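Local atomic coordinates of uncharacterized protein XCC1541 (Xanthomonas campestris pv. campestris, PDB entry 2QJW), a protein that is of unknown specific function but probably acts as a hydrolase of the alpha/beta superfamily. Residues 24-29 / 34-39. Sequence-based numbering, arbitrary orientation.
Sequences ALAEVA and WTHERP
A26 and A29, one helical turn apart, turn their methyl groups onto segment 34-39, where H36 of the edge strand and the flanking W34 and R38 receive them. A29 CB lies 3.9 Å from H36 CB and 4.1 Å from W34 CB, touching two residues that are two positions apart, while the W34 indole leads off toward C7 and L176. A26 CB touches both H36 and R38: it sits 3.7 Å from H36 ND1 and rests over one face of the R38 guanidinium, off-centre toward the rim, 3.7 Å from NE. R38 bends at chi3, and its NH1 makes a weak hydrogen bond to P17 O.

With CG set between the backbone N and the carbonyl carbon (chi1 51°), the H36 ring stands up against the helix, and the carbonyl oxygen of A26 lies over its centre, 3.6 Å above the plane. This is face packing; H36 NE2 is spent on a hydrogen bond to E30 OE1, which helps fix the ring's rotation.

A single backbone bond joins the segments: W34 N donates to A29 O over 3.0 Å, at 148° and tilted from the carbonyl plane, reaching back from the loop to the last turn of helix 20-31.

The helical segment 24-29 runs nearly antiparallel to strand 35-37 (163°), the crossover geometry of a beta-alpha-beta unit that starts with strand 6-10, here at the edge of the parallel sheet of an alpha/beta-hydrolase fold.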
ATOM      1  N   ALA A  24      -8.355  -1.458 -16.615  1.00 13.20           N
ATOM      2  CA  ALA A  24      -7.951  -0.320 -15.792  1.00 14.69           C
ATOM      3  C   ALA A  24      -6.451  -0.130 -15.811  1.00 13.70           C
ATOM      4  O   ALA A  24      -5.969   0.996 -15.897  1.00 14.01           O
ATOM      5  CB  ALA A  24      -8.426  -0.508 -14.353  1.00 14.50           C
ATOM      6  N   LEU A  25      -5.702  -1.214 -15.738  1.00 11.70           N
ATOM      7  CA  LEU A  25      -4.256  -1.098 -15.768  1.00 11.22           C
ATOM      8  C   LEU A  25      -3.781  -0.616 -17.146  1.00 12.82           C
ATOM      9  O   LEU A  25      -2.800   0.121 -17.215  1.00 12.34           O
ATOM     10  CB  LEU A  25      -3.547  -2.392 -15.416  1.00 14.43           C
ATOM     11  CG  LEU A  25      -3.753  -2.954 -14.016  1.00 14.57           C
ATOM     12  CD1 LEU A  25      -2.692  -4.078 -13.785  1.00 16.09           C
ATOM     13  CD2 LEU A  25      -3.707  -1.881 -12.931  1.00 14.16           C
ATOM     14  N   ALA A  26      -4.434  -1.018 -18.214  1.00 10.37           N
ATOM     15  CA  ALA A  26      -4.107  -0.522 -19.563  1.00 11.34           C
ATOM     16  C   ALA A  26      -4.346   0.990 -19.645  1.00 12.95           C
ATOM     17  O   ALA A  26      -3.576   1.707 -20.293  1.00 12.99           O
ATOM     18  CB  ALA A  26      -4.895  -1.243 -20.602  1.00 12.58           C
ATOM     19  N   GLU A  27      -5.391   1.477 -19.034  1.00 12.70           N
ATOM     20  CA  GLU A  27      -5.654   2.911 -19.020  1.00 15.70           C
ATOM     21  C   GLU A  27      -4.538   3.611 -18.247  1.00 16.04           C
ATOM     22  O   GLU A  27      -4.105   4.683 -18.643  1.00 15.38           O
ATOM     23  CB  GLU A  27      -7.036   3.179 -18.425  1.00 17.55           C
ATOM     24  CG  GLU A  27      -7.353   4.667 -18.270  1.00 21.11           C
ATOM     25  N   VAL A  28      -4.013   3.024 -17.170  1.00 13.33           N
ATOM     26  CA  VAL A  28      -2.908   3.649 -16.445  1.00 11.66           C
ATOM     27  C   VAL A  28      -1.701   3.681 -17.320  1.00 12.00           C
ATOM     28  O   VAL A  28      -1.040   4.734 -17.433  1.00 11.74           O
ATOM     29  CB  VAL A  28      -2.603   2.875 -15.146  1.00 12.08           C
ATOM     30  CG1 VAL A  28      -1.340   3.322 -14.513  1.00 12.67           C
ATOM     31  CG2 VAL A  28      -3.729   3.078 -14.151  1.00 13.26           C
ATOM     32  N   ALA A  29      -1.348   2.570 -17.952  1.00  9.77           N
ATOM     33  CA  ALA A  29      -0.202   2.522 -18.848  1.00 10.70           C
ATOM     34  C   ALA A  29      -0.385   3.624 -19.909  1.00 12.70           C
ATOM     35  O   ALA A  29       0.545   4.400 -20.143  1.00 13.10           O
ATOM     36  CB  ALA A  29      -0.041   1.182 -19.480  1.00 11.83           C
ATOM     37  N   TRP A  34       3.287   4.640 -21.424  1.00 13.16           N
ATOM     38  CA  TRP A  34       3.792   3.351 -21.725  1.00 12.50           C
ATOM     39  C   TRP A  34       2.918   2.715 -22.811  1.00 12.12           C
ATOM     40  O   TRP A  34       1.690   2.976 -22.842  1.00 14.97           O
ATOM     41  CB  TRP A  34       3.740   2.443 -20.464  1.00 13.12           C
ATOM     42  CG  TRP A  34       4.800   2.834 -19.458  1.00 11.54           C
ATOM     43  CD1 TRP A  34       4.843   3.994 -18.736  1.00 16.74           C
ATOM     44  CD2 TRP A  34       5.937   2.086 -19.093  1.00 13.30           C
ATOM     45  NE1 TRP A  34       5.963   4.011 -17.971  1.00 16.40           N
ATOM     46  CE2 TRP A  34       6.662   2.865 -18.173  1.00 15.39           C
ATOM     47  CE3 TRP A  34       6.449   0.862 -19.500  1.00 13.49           C
ATOM     48  CZ2 TRP A  34       7.868   2.438 -17.656  1.00 17.80           C
ATOM     49  CZ3 TRP A  34       7.657   0.428 -18.954  1.00 19.77           C
ATOM     50  CH2 TRP A  34       8.336   1.227 -18.054  1.00 20.06           C
ATOM     51  N   THR A  35       3.502   1.896 -23.675  1.00 12.45           N
ATOM     52  CA  THR A  35       2.671   1.129 -24.563  1.00 12.42           C
ATOM     53  C   THR A  35       2.169  -0.100 -23.738  1.00 12.34           C
ATOM     54  O   THR A  35       2.683  -0.394 -22.668  1.00 13.08           O
ATOM     55  CB  THR A  35       3.364   0.688 -25.818  1.00 12.54           C
ATOM     56  OG1 THR A  35       4.505  -0.096 -25.495  1.00 12.85           O
ATOM     57  CG2 THR A  35       3.826   1.939 -26.636  1.00 12.57           C
ATOM     58  N   HIS A  36       1.184  -0.796 -24.253  1.00 12.33           N
ATOM     59  CA  HIS A  36       0.555  -1.880 -23.475  1.00 11.42           C
ATOM     60  C   HIS A  36      -0.193  -2.844 -24.343  1.00 12.60           C
ATOM     61  O   HIS A  36      -0.616  -2.504 -25.458  1.00 13.35           O
ATOM     62  CB  HIS A  36      -0.364  -1.297 -22.426  1.00 10.33           C
ATOM     63  CG  HIS A  36      -1.329  -0.312 -22.973  1.00 11.84           C
ATOM     64  ND1 HIS A  36      -2.570  -0.681 -23.415  1.00 15.14           N
ATOM     65  CD2 HIS A  36      -1.201   1.013 -23.194  1.00 13.11           C
ATOM     66  CE1 HIS A  36      -3.189   0.392 -23.881  1.00 15.64           C
ATOM     67  NE2 HIS A  36      -2.384   1.439 -23.761  1.00 15.40           N
ATOM     68  N   GLU A  37      -0.326  -4.068 -23.826  1.00 11.39           N
ATOM     69  CA  GLU A  37      -1.125  -5.092 -24.463  1.00 12.52           C
ATOM     70  C   GLU A  37      -1.694  -6.012 -23.395  1.00 12.90           C
ATOM     71  O   GLU A  37      -1.112  -6.187 -22.350  1.00 12.06           O
ATOM     72  CB  GLU A  37      -0.358  -5.913 -25.497  1.00 13.67           C
ATOM     73  CG  GLU A  37       0.671  -6.837 -24.959  1.00  9.89           C
ATOM     74  CD  GLU A  37       1.520  -7.510 -26.020  1.00 14.96           C
ATOM     75  OE1 GLU A  37       0.992  -8.411 -26.721  1.00 16.51           O
ATOM     76  OE2 GLU A  37       2.739  -7.191 -26.124  1.00 15.73           O
ATOM     77  N   ARG A  38      -2.857  -6.604 -23.710  1.00 12.73           N
ATOM     78  CA  ARG A  38      -3.586  -7.517 -22.847  1.00 10.83           C
ATOM     79  C   ARG A  38      -3.796  -8.823 -23.619  1.00 12.43           C
ATOM     80  O   ARG A  38      -4.763  -8.919 -24.415  1.00 12.02           O
ATOM     81  CB  ARG A  38      -4.910  -6.895 -22.475  1.00 12.21           C
ATOM     82  CG  ARG A  38      -4.754  -5.785 -21.442  1.00 12.85           C
ATOM     83  CD  ARG A  38      -6.069  -4.986 -21.356  1.00 13.33           C
ATOM     84  NE  ARG A  38      -6.182  -4.126 -22.490  1.00 17.79           N
ATOM     85  CZ  ARG A  38      -7.299  -3.508 -22.847  1.00 27.06           C
ATOM     86  NH1 ARG A  38      -8.436  -3.673 -22.169  1.00 23.72           N
ATOM     87  NH2 ARG A  38      -7.280  -2.724 -23.909  1.00 28.44           N
ATOM     88  N   PRO A  39      -2.870  -9.770 -23.463  1.00 11.17           N
ATOM     89  CA  PRO A  39      -3.018 -10.995 -24.250  1.00 10.68           C
ATOM     90  C   PRO A  39      -4.272 -11.795 -23.844  1.00 10.52           C
ATOM     91  O   PRO A  39      -4.674 -11.764 -22.694  1.00 12.69           O
ATOM     92  CB  PRO A  39      -1.769 -11.775 -23.939  1.00 12.61           C
ATOM     93  CG  PRO A  39      -0.739 -10.697 -23.471  1.00 13.86           C
ATOM     94  CD  PRO A  39      -1.599  -9.744 -22.709  1.00 11.19           C
TER